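Local coordinates for protein activating signal cointegrator 1 complex subunit 2 (Homo sapiens, PDB 6YXQ) that binds K63-linked polyubiquitin chains, recruits ASCC3 and ALKBH3 to sites of DNA damage, and takes part in the rescue of stalled ribosomes, at residues 262-267 with 272-277; 278-283 with 355-360; 326-331 with 378-383; 349-354 with 382-387. One frame throughout, in Å; residues are numbered along the deposited sequence.

Contact 1: residues 262-267 with 272-277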
# COMPACT_ATOMS: atom_id res chain seq x y z
N ALA B 262 -1.38 10.60 8.82
CA ALA B 262 -2.37 9.69 8.26
C ALA B 262 -2.68 8.56 9.22
O ALA B 262 -3.84 8.16 9.38
CB ALA B 262 -1.88 9.14 6.92
N PHE B 263 -1.65 8.03 9.89
CA PHE B 263 -1.89 6.97 10.85
C PHE B 263 -2.80 7.45 11.97
O PHE B 263 -3.73 6.74 12.36
CB PHE B 263 -0.57 6.46 11.43
CG PHE B 263 -0.75 5.48 12.54
CD1 PHE B 263 -1.54 4.36 12.37
CD2 PHE B 263 -0.14 5.69 13.77
CE1 PHE B 263 -1.71 3.46 13.40
CE2 PHE B 263 -0.30 4.79 14.80
CZ PHE B 263 -1.09 3.67 14.62
N LEU B 264 -2.56 8.65 12.49
CA LEU B 264 -3.39 9.13 13.59
C LEU B 264 -4.77 9.57 13.11
O LEU B 264 -5.71 9.61 13.91
CB LEU B 264 -2.70 10.27 14.33
CG LEU B 264 -1.49 9.81 15.13
CD1 LEU B 264 -0.82 10.99 15.81
CD2 LEU B 264 -1.87 8.74 16.15
N ASP B 265 -4.90 9.91 11.83
CA ASP B 265 -6.21 10.22 11.26
C ASP B 265 -7.06 8.97 11.15
O ASP B 265 -8.27 9.01 11.38
CB ASP B 265 -6.03 10.90 9.90
CG ASP B 265 -7.36 11.16 9.19
OD1 ASP B 265 -8.17 11.97 9.69
OD2 ASP B 265 -7.57 10.57 8.11
N ILE B 266 -6.43 7.84 10.81
CA ILE B 266 -7.18 6.59 10.74
C ILE B 266 -7.45 6.04 12.14
O ILE B 266 -8.57 5.59 12.42
CB ILE B 266 -6.44 5.56 9.87
CG1 ILE B 266 -6.37 6.06 8.43
CG2 ILE B 266 -7.15 4.22 9.94
CD1 ILE B 266 -7.72 6.15 7.75
N PHE B 267 -6.46 6.08 13.02
CA PHE B 267 -6.51 5.39 14.32
C PHE B 267 -6.09 6.33 15.44
O PHE B 267 -5.00 6.19 16.01
CB PHE B 267 -5.60 4.16 14.29
CG PHE B 267 -5.76 3.27 15.48
CD1 PHE B 267 -6.98 2.65 15.74
CD2 PHE B 267 -4.70 3.03 16.33
CE1 PHE B 267 -7.13 1.81 16.84
CE2 PHE B 267 -4.84 2.20 17.43
CZ PHE B 267 -6.07 1.58 17.69
N GLN B 272 -2.47 8.48 22.88
CA GLN B 272 -1.95 8.42 24.23
C GLN B 272 -0.61 7.69 24.26
O GLN B 272 0.33 8.15 24.91
CB GLN B 272 -2.95 7.75 25.17
CG GLN B 272 -2.50 7.74 26.62
CD GLN B 272 -2.30 9.13 27.20
OE1 GLN B 272 -1.17 9.62 27.31
NE2 GLN B 272 -3.40 9.78 27.59
N THR B 273 -0.50 6.59 23.52
CA THR B 273 0.79 5.94 23.37
C THR B 273 1.85 6.94 22.92
O THR B 273 2.96 6.97 23.47
CB THR B 273 0.69 4.78 22.38
OG1 THR B 273 -0.44 3.96 22.71
CG2 THR B 273 1.96 3.93 22.41
N PHE B 274 1.50 7.81 21.97
CA PHE B 274 2.42 8.86 21.54
C PHE B 274 2.73 9.81 22.68
O PHE B 274 3.89 10.13 22.94
CB PHE B 274 1.82 9.63 20.36
CG PHE B 274 2.11 9.03 19.02
CD1 PHE B 274 1.39 7.93 18.57
CD2 PHE B 274 3.07 9.57 18.18
CE1 PHE B 274 1.64 7.38 17.32
CE2 PHE B 274 3.32 9.02 16.94
CZ PHE B 274 2.61 7.92 16.51
N GLN B 275 1.70 10.28 23.38
CA GLN B 275 1.94 11.32 24.37
C GLN B 275 2.67 10.78 25.59
O GLN B 275 3.34 11.54 26.29
CB GLN B 275 0.62 11.98 24.78
CG GLN B 275 0.79 13.21 25.67
CD GLN B 275 1.79 14.22 25.13
OE1 GLN B 275 1.91 14.40 23.92
NE2 GLN B 275 2.50 14.88 26.03
N LYS B 276 2.59 9.47 25.84
CA LYS B 276 3.40 8.86 26.88
C LYS B 276 4.89 9.14 26.66
O LYS B 276 5.67 9.16 27.62
CB LYS B 276 3.13 7.35 26.92
CG LYS B 276 4.31 6.48 27.29
CD LYS B 276 3.85 5.06 27.60
CE LYS B 276 5.03 4.13 27.83
NZ LYS B 276 4.56 2.81 28.31
N HIS B 277 5.28 9.40 25.41
CA HIS B 277 6.67 9.70 25.07
C HIS B 277 6.89 11.19 24.86
O HIS B 277 7.81 11.58 24.13
CB HIS B 277 7.10 8.91 23.84
CG HIS B 277 7.27 7.44 24.09
ND1 HIS B 277 8.51 6.85 24.22
CD2 HIS B 277 6.36 6.45 24.22
CE1 HIS B 277 8.35 5.56 24.42
NE2 HIS B 277 7.06 5.29 24.43
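Phe263 and Leu264 meet Phe274 across a tight helix-loop-helix corner, where helix 243-266 hands over to the short helix 271-275. The corner belongs to the all-helical part of this N-terminal piece of the protein. Helix 243-266 ends just before Phe267, whose N still bonds to Phe263 O at 2.9 Å although its own backbone has left the helical range. The chain then doubles back, and the CA atoms of Leu264 and Phe274 come to stand 9.9 Å apart. Side chains fill the distance. The two phenylalanine rings approach edge to edge rather than stacking: Phe263 CE2 lies 4.1 Å from Phe274 CE1, and each atom is near the plane of the other ring. With CG anti to its N (chi1 173°), the Phe263 ring is turned toward Phe274 and CE2 is the atom that meets it. Phe263 also rests on Ile165, Leu166 and Cys169 of helix 162-172. Phe274 packs on Leu202 of helix 193-216 and meets the ring of Phe279 edge-to-face, so the contact is buried among several helices. Close by, Asp199 takes a salt bridge from Lys276 and a hydrogen bond from His277, tying the end of the corner to helix 193-216. Leu264 approaches Phe274 with a single branch. Its CD2 methyl comes up to the ring obliquely, 3.9 Å from Phe274 CE1 and 4.1 Å from Phe274 CD1.

Contact 2: residues 278-283 with 355-360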
# COMPACT_ATOMS: atom_id res chain seq x y z
N ASP B 278 6.07 12.04 25.48
CA ASP B 278 6.24 13.49 25.46
C ASP B 278 6.26 14.03 24.03
O ASP B 278 7.12 14.83 23.65
CB ASP B 278 7.51 13.90 26.23
CG ASP B 278 7.51 15.36 26.63
OD1 ASP B 278 6.41 15.97 26.72
OD2 ASP B 278 8.61 15.91 26.85
N PHE B 279 5.29 13.60 23.23
CA PHE B 279 5.34 13.87 21.79
C PHE B 279 4.98 15.32 21.46
O PHE B 279 5.65 15.95 20.63
CB PHE B 279 4.42 12.91 21.03
CG PHE B 279 4.79 12.74 19.59
CD1 PHE B 279 5.77 11.83 19.22
CD2 PHE B 279 4.17 13.49 18.60
CE1 PHE B 279 6.12 11.67 17.89
CE2 PHE B 279 4.52 13.34 17.27
CZ PHE B 279 5.50 12.43 16.91
N CYS B 280 3.93 15.86 22.09
CA CYS B 280 3.52 17.24 21.83
C CYS B 280 4.67 18.21 22.01
O CYS B 280 4.85 19.12 21.19
CB CYS B 280 2.36 17.63 22.74
SG CYS B 280 0.77 16.92 22.33
N TYR B 281 5.45 18.06 23.09
CA TYR B 281 6.58 18.96 23.28
C TYR B 281 7.68 18.68 22.27
O TYR B 281 8.32 19.61 21.76
CB TYR B 281 7.13 18.84 24.71
CG TYR B 281 8.45 19.56 24.87
CD1 TYR B 281 8.52 20.95 24.80
CD2 TYR B 281 9.64 18.86 25.04
CE1 TYR B 281 9.72 21.62 24.92
CE2 TYR B 281 10.85 19.53 25.16
CZ TYR B 281 10.88 20.90 25.10
OH TYR B 281 12.08 21.57 25.22
N ARG B 282 7.93 17.40 21.98
CA ARG B 282 9.03 17.07 21.08
C ARG B 282 8.81 17.66 19.70
O ARG B 282 9.74 18.21 19.09
CB ARG B 282 9.22 15.56 21.02
CG ARG B 282 10.11 15.01 22.13
CD ARG B 282 11.51 15.58 22.05
NE ARG B 282 12.30 14.97 20.97
CZ ARG B 282 12.91 13.79 21.07
NH1 ARG B 282 12.83 13.09 22.20
NH2 ARG B 282 13.61 13.31 20.05
N LEU B 283 7.58 17.60 19.19
CA LEU B 283 7.35 18.16 17.86
C LEU B 283 7.26 19.67 17.90
O LEU B 283 7.65 20.32 16.93
CB LEU B 283 6.10 17.54 17.22
CG LEU B 283 4.68 18.04 17.47
CD1 LEU B 283 4.32 19.18 16.54
CD2 LEU B 283 3.74 16.88 17.24
N LEU B 355 -2.96 21.97 30.57
CA LEU B 355 -2.19 23.10 31.08
C LEU B 355 -0.70 22.79 31.10
O LEU B 355 0.12 23.64 30.73
CB LEU B 355 -2.69 23.47 32.48
CG LEU B 355 -4.17 23.86 32.59
CD1 LEU B 355 -4.57 24.05 34.05
CD2 LEU B 355 -4.47 25.12 31.79
N GLN B 356 -0.33 21.59 31.53
CA GLN B 356 1.08 21.20 31.56
C GLN B 356 1.68 21.22 30.16
O GLN B 356 2.78 21.75 29.94
CB GLN B 356 1.21 19.82 32.19
CG GLN B 356 2.63 19.30 32.29
CD GLN B 356 2.80 18.30 33.42
OE1 GLN B 356 2.28 18.49 34.52
NE2 GLN B 356 3.51 17.21 33.14
N ILE B 357 0.97 20.63 29.19
CA ILE B 357 1.47 20.59 27.82
C ILE B 357 1.79 22.00 27.34
O ILE B 357 2.84 22.23 26.73
CB ILE B 357 0.45 19.90 26.89
CG1 ILE B 357 0.41 18.40 27.15
CG2 ILE B 357 0.81 20.16 25.44
CD1 ILE B 357 -0.63 17.69 26.33
N PHE B 358 0.91 22.96 27.62
CA PHE B 358 1.18 24.30 27.09
C PHE B 358 2.24 25.05 27.89
O PHE B 358 3.06 25.79 27.32
CB PHE B 358 -0.12 25.10 26.98
CG PHE B 358 -0.90 24.77 25.74
CD1 PHE B 358 -0.59 25.37 24.53
CD2 PHE B 358 -1.90 23.81 25.76
CE1 PHE B 358 -1.30 25.06 23.39
CE2 PHE B 358 -2.60 23.49 24.62
CZ PHE B 358 -2.30 24.11 23.43
N SER B 359 2.27 24.85 29.21
CA SER B 359 3.33 25.43 30.02
C SER B 359 4.70 24.97 29.55
O SER B 359 5.68 25.72 29.68
CB SER B 359 3.12 25.04 31.49
OG SER B 359 3.38 23.66 31.68
N SER B 360 4.80 23.75 29.02
CA SER B 360 6.11 23.25 28.60
C SER B 360 6.58 23.83 27.28
O SER B 360 7.75 23.63 26.92
CB SER B 360 6.10 21.72 28.52
OG SER B 360 5.01 21.23 27.76
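Cys280 and Tyr281, in the first turn of helix 279-300, face Ile357 and Ser360 of the 355-360 segment. Leu355 packs on Arg395, Thr396 and Ile399 of helix 394-408. Gln356 contributes its carbonyl, and Gln356 O accepts Ser360 N. Ile357 makes the apolar part of the contact with its CG2 branch, 4.0 Å from Cys280 CB. That methyl is anti to the backbone N, because CG1 takes the place beside the N (chi1 -72°). Phe358 packs on Leu331 and its ring meets that of Phe354. Ser359 bends back along its helix, and its OG donates to Gln356 O at 2.7 Å. Ser360 does likewise one residue on: its OG donates to Ile357 O at 2.6 Å, from above the carbonyl plane. Its own carbonyl oxygen lies near the tyrosine ring. Ser360 O is 3.5 Å from both Tyr281 CD1 and Tyr281 CE1, an oblique approach to the ring and not a hydrogen bond. The CA atoms of Tyr281 and Ser360 are 6.9 Å apart. Here the end of helix 348-359 meets the first turn of helix 279-300, a helix-to-helix packing in an all-helical fold.

Contact 3: residues 326-331 with 378-383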
# COMPACT_ATOMS: atom_id res chain seq x y z
N ILE B 326 -1.11 16.85 13.78
CA ILE B 326 -0.77 15.78 14.71
C ILE B 326 -0.90 16.27 16.15
O ILE B 326 -1.53 15.62 17.01
CB ILE B 326 0.64 15.25 14.42
CG1 ILE B 326 0.67 14.52 13.08
CG2 ILE B 326 1.12 14.32 15.52
CD1 ILE B 326 2.05 14.23 12.57
N PHE B 327 -0.29 17.43 16.44
CA PHE B 327 -0.35 18.02 17.77
C PHE B 327 -1.79 18.15 18.24
O PHE B 327 -2.14 17.73 19.36
CB PHE B 327 0.33 19.39 17.76
CG PHE B 327 0.46 20.03 19.12
CD1 PHE B 327 -0.61 20.72 19.69
CD2 PHE B 327 1.65 19.98 19.82
CE1 PHE B 327 -0.49 21.32 20.94
CE2 PHE B 327 1.78 20.58 21.06
CZ PHE B 327 0.71 21.25 21.63
N HIS B 328 -2.65 18.71 17.40
CA HIS B 328 -4.03 18.92 17.83
C HIS B 328 -4.79 17.61 17.97
O HIS B 328 -5.65 17.50 18.85
CB HIS B 328 -4.76 19.85 16.87
CG HIS B 328 -6.12 20.22 17.36
ND1 HIS B 328 -7.27 19.67 16.83
CD2 HIS B 328 -6.52 21.04 18.36
CE1 HIS B 328 -8.32 20.16 17.48
NE2 HIS B 328 -7.89 20.99 18.41
N ILE B 329 -4.51 16.62 17.12
CA ILE B 329 -5.19 15.34 17.23
C ILE B 329 -4.89 14.71 18.59
O ILE B 329 -5.80 14.23 19.29
CB ILE B 329 -4.79 14.40 16.08
CG1 ILE B 329 -5.41 14.87 14.77
CG2 ILE B 329 -5.21 12.98 16.35
CD1 ILE B 329 -4.87 14.14 13.56
N ILE B 330 -3.62 14.75 19.00
CA ILE B 330 -3.23 14.18 20.29
C ILE B 330 -3.88 14.96 21.44
O ILE B 330 -4.44 14.37 22.38
CB ILE B 330 -1.70 14.16 20.44
CG1 ILE B 330 -1.06 13.32 19.34
CG2 ILE B 330 -1.33 13.61 21.79
CD1 ILE B 330 0.43 13.36 19.35
N LEU B 331 -3.77 16.29 21.39
CA LEU B 331 -4.37 17.13 22.42
C LEU B 331 -5.86 16.81 22.58
O LEU B 331 -6.33 16.57 23.70
CB LEU B 331 -4.17 18.60 22.06
CG LEU B 331 -4.57 19.61 23.14
CD1 LEU B 331 -3.60 19.53 24.32
CD2 LEU B 331 -4.62 21.01 22.57
N ALA B 378 -7.28 29.94 22.40
CA ALA B 378 -8.36 30.50 23.21
C ALA B 378 -9.63 29.67 23.12
O ALA B 378 -10.38 29.54 24.10
CB ALA B 378 -8.65 31.94 22.78
N GLU B 379 -9.89 29.09 21.95
CA GLU B 379 -11.11 28.31 21.76
C GLU B 379 -11.05 26.99 22.52
O GLU B 379 -12.09 26.50 22.99
CB GLU B 379 -11.34 28.10 20.27
CG GLU B 379 -11.90 26.75 19.87
CD GLU B 379 -12.05 26.63 18.37
OE1 GLU B 379 -11.80 27.63 17.67
OE2 GLU B 379 -12.42 25.54 17.89
N ASP B 380 -9.86 26.41 22.69
CA ASP B 380 -9.75 25.18 23.46
C ASP B 380 -9.66 25.45 24.96
O ASP B 380 -10.07 24.61 25.77
CB ASP B 380 -8.55 24.36 22.99
CG ASP B 380 -8.76 23.76 21.60
OD1 ASP B 380 -9.91 23.40 21.28
OD2 ASP B 380 -7.78 23.66 20.84
N ILE B 381 -9.14 26.61 25.36
CA ILE B 381 -9.12 26.97 26.77
C ILE B 381 -10.53 27.20 27.28
O ILE B 381 -10.88 26.80 28.40
CB ILE B 381 -8.23 28.21 27.00
CG1 ILE B 381 -6.75 27.85 26.87
CG2 ILE B 381 -8.50 28.83 28.36
CD1 ILE B 381 -5.83 28.96 27.34
N SER B 382 -11.38 27.83 26.47
CA SER B 382 -12.76 28.03 26.89
C SER B 382 -13.50 26.71 27.06
O SER B 382 -14.44 26.64 27.85
CB SER B 382 -13.50 28.93 25.90
OG SER B 382 -13.23 28.54 24.57
N LEU B 383 -13.10 25.66 26.35
CA LEU B 383 -13.70 24.34 26.58
C LEU B 383 -13.45 23.88 28.01
O LEU B 383 -14.38 23.44 28.71
CB LEU B 383 -13.15 23.32 25.59
CG LEU B 383 -13.46 23.54 24.12
CD1 LEU B 383 -12.85 22.42 23.29
CD2 LEU B 383 -14.95 23.60 23.93
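The backbones of 326-331 and 378-383, both fully helical, stay well apart, with Leu331 CA and Asp380 CA 9.7 Å from each other. Side chains bridge that distance. His328 comes from helix 306-340. A chi1 of -173° swings its ring off that helix toward Asp380, with NE2 and CD2 leading. Asp380, on helix 377-387, answers with its carboxylate. Asp380 OD2 lies 3.6 Å from His328 NE2. It is almost as near to His328 CD2, at 3.8 Å. The oxygen therefore sits beside the NE2-CD2 bond, at the ring edge and in the ring plane. The carboxylate and imidazole planes are turned only 20° against each other. Leu331, one turn further along, borders the same oxygen more loosely, with its CD2 4.5 Å from Asp380 OD2. Phe375 stacks on the His328 ring, and Phe354 packs against the Asp380 side chain. Leu331 is also in touch with Phe354 and Ile357 of helix 348-359, which makes this a three-helix meeting. A second acid lies farther off: Glu379 OE2 is 6.4 Å from His328 NE2. The approach of His328 to Asp380 is too long to count as a hydrogen bond. If the imidazole is protonated, it and the buried carboxylate would probably attract each other. Glu379, off to another side and at a longer distance, would probably favour that charge too.

Contact 4: residues 349-354 with 382-387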
# COMPACT_ATOMS: atom_id res chain seq x y z
N GLY B 349 -7.75 16.14 36.01
CA GLY B 349 -6.53 15.58 35.45
C GLY B 349 -6.38 15.87 33.97
O GLY B 349 -5.29 16.18 33.50
N PHE B 350 -7.48 15.77 33.22
CA PHE B 350 -7.47 16.16 31.80
C PHE B 350 -7.09 17.63 31.64
O PHE B 350 -6.22 17.98 30.83
CB PHE B 350 -8.85 15.91 31.19
CG PHE B 350 -9.27 14.47 31.19
CD1 PHE B 350 -8.45 13.49 30.66
CD2 PHE B 350 -10.50 14.10 31.71
CE1 PHE B 350 -8.85 12.17 30.65
CE2 PHE B 350 -10.90 12.78 31.70
CZ PHE B 350 -10.07 11.81 31.17
N ILE B 351 -7.75 18.49 32.42
CA ILE B 351 -7.44 19.92 32.42
C ILE B 351 -5.97 20.15 32.77
O ILE B 351 -5.27 20.94 32.12
CB ILE B 351 -8.37 20.65 33.40
CG1 ILE B 351 -9.81 20.64 32.89
CG2 ILE B 351 -7.88 22.07 33.64
CD1 ILE B 351 -10.82 21.22 33.85
N GLU B 352 -5.49 19.45 33.80
CA GLU B 352 -4.11 19.66 34.22
C GLU B 352 -3.14 19.21 33.15
O GLU B 352 -2.09 19.83 32.95
CB GLU B 352 -3.83 18.95 35.55
CG GLU B 352 -4.51 19.57 36.77
CD GLU B 352 -4.31 21.08 36.88
OE1 GLU B 352 -3.22 21.58 36.53
OE2 GLU B 352 -5.26 21.76 37.32
N GLU B 353 -3.47 18.13 32.43
CA GLU B 353 -2.59 17.67 31.37
C GLU B 353 -2.50 18.71 30.26
O GLU B 353 -1.41 19.01 29.76
CB GLU B 353 -3.07 16.33 30.82
CG GLU B 353 -2.24 15.84 29.65
CD GLU B 353 -2.07 14.34 29.63
OE1 GLU B 353 -0.99 13.88 29.19
OE2 GLU B 353 -3.01 13.63 30.03
N PHE B 354 -3.65 19.26 29.86
CA PHE B 354 -3.67 20.36 28.89
C PHE B 354 -2.76 21.50 29.33
O PHE B 354 -1.88 21.97 28.58
CB PHE B 354 -5.11 20.84 28.72
CG PHE B 354 -5.30 21.91 27.69
CD1 PHE B 354 -4.95 23.23 27.97
CD2 PHE B 354 -5.87 21.62 26.47
CE1 PHE B 354 -5.14 24.22 27.02
CE2 PHE B 354 -6.06 22.61 25.52
CZ PHE B 354 -5.70 23.91 25.80
N SER B 382 -11.38 27.83 26.47
CA SER B 382 -12.76 28.03 26.89
C SER B 382 -13.50 26.71 27.06
O SER B 382 -14.44 26.64 27.85
CB SER B 382 -13.50 28.93 25.90
OG SER B 382 -13.23 28.54 24.57
N LEU B 383 -13.10 25.66 26.35
CA LEU B 383 -13.70 24.34 26.58
C LEU B 383 -13.45 23.88 28.01
O LEU B 383 -14.38 23.44 28.71
CB LEU B 383 -13.15 23.32 25.59
CG LEU B 383 -13.46 23.54 24.12
CD1 LEU B 383 -12.85 22.42 23.29
CD2 LEU B 383 -14.95 23.60 23.93
N LEU B 384 -12.20 23.95 28.45
CA LEU B 384 -11.89 23.60 29.83
C LEU B 384 -12.64 24.50 30.80
O LEU B 384 -13.16 24.03 31.82
CB LEU B 384 -10.38 23.70 30.08
CG LEU B 384 -9.48 23.28 28.92
CD1 LEU B 384 -8.10 23.80 29.16
CD2 LEU B 384 -9.46 21.77 28.78
N GLN B 385 -12.69 25.80 30.50
CA GLN B 385 -13.35 26.74 31.41
C GLN B 385 -14.84 26.47 31.51
O GLN B 385 -15.44 26.62 32.58
CB GLN B 385 -13.08 28.18 30.97
CG GLN B 385 -11.64 28.65 31.19
CD GLN B 385 -11.40 30.08 30.71
OE1 GLN B 385 -11.78 30.44 29.60
NE2 GLN B 385 -10.74 30.88 31.54
N GLN B 386 -15.47 26.07 30.40
CA GLN B 386 -16.89 25.72 30.41
C GLN B 386 -17.12 24.43 31.19
O GLN B 386 -18.08 24.33 31.97
CB GLN B 386 -17.41 25.54 28.99
CG GLN B 386 -17.56 26.81 28.16
CD GLN B 386 -17.79 26.49 26.68
OE1 GLN B 386 -18.15 25.37 26.32
NE2 GLN B 386 -17.57 27.49 25.82
N ALA B 387 -16.26 23.44 30.99
CA ALA B 387 -16.49 22.13 31.60
C ALA B 387 -16.23 22.17 33.10
O ALA B 387 -16.99 21.56 33.88
CB ALA B 387 -15.61 21.09 30.92
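Leu384 lays its CD1 methyl over one face of the Phe354 ring, in a CH-pi contact. The methyl is 3.7 Å from the ring centroid and 21° off the ring normal. It is displaced toward the rim on the CD1 side, where Phe354 CD1 is 3.4 Å from Leu384 CD1. A chi1 of -177° sends the Phe354 ring out toward helix 377-387 and offers this face to the methyl. Ile351, one turn earlier, meets the base of the same leucine: Ile351 CG1 is 4.2 Å from Leu384 CB, and the two side chains pass one another, running in opposing directions. Leu384 thus lies between Ile351 and Phe354, which are on one face of their helix. The contact joins helix 348-359 to helix 377-387 in the all-helical fold, and their backbones come close here, with 6.3 Å between Ile351 CA and Leu384 CA. Helix 306-340 adds Ile339, which packs on Leu384. With an alanine in place of Phe354, the Leu384 methyl is likely to lose its ring face and a gap to open beneath it. Ile351 CD1 also comes within 4.2 Å of Leu384 O.

Contact 1 closes before the others open; contact 2 interleaves with contacts 3 and 4, which both end on helix 377-387. Contacts 1 and 2 have centres about 15 Å apart and are joined by a probable hydrogen bond, Gln275 OE1 to Cys280 N at 3.1 Å. Contacts 2 and 3, with centres about 12 Å apart, meet where Cys280 O lies 3.4 Å from Phe327 CE2. Contacts 3 and 4 lie closest, centres about 10 Å apart, and share Ser382 and Leu383; Ile381 CG1 is 4.0 Å from Phe354 CE1. Contact 1 is nearest the centre of the chain. It also reaches the partner subunit, through Ala262 packing on His178 of ASCC3.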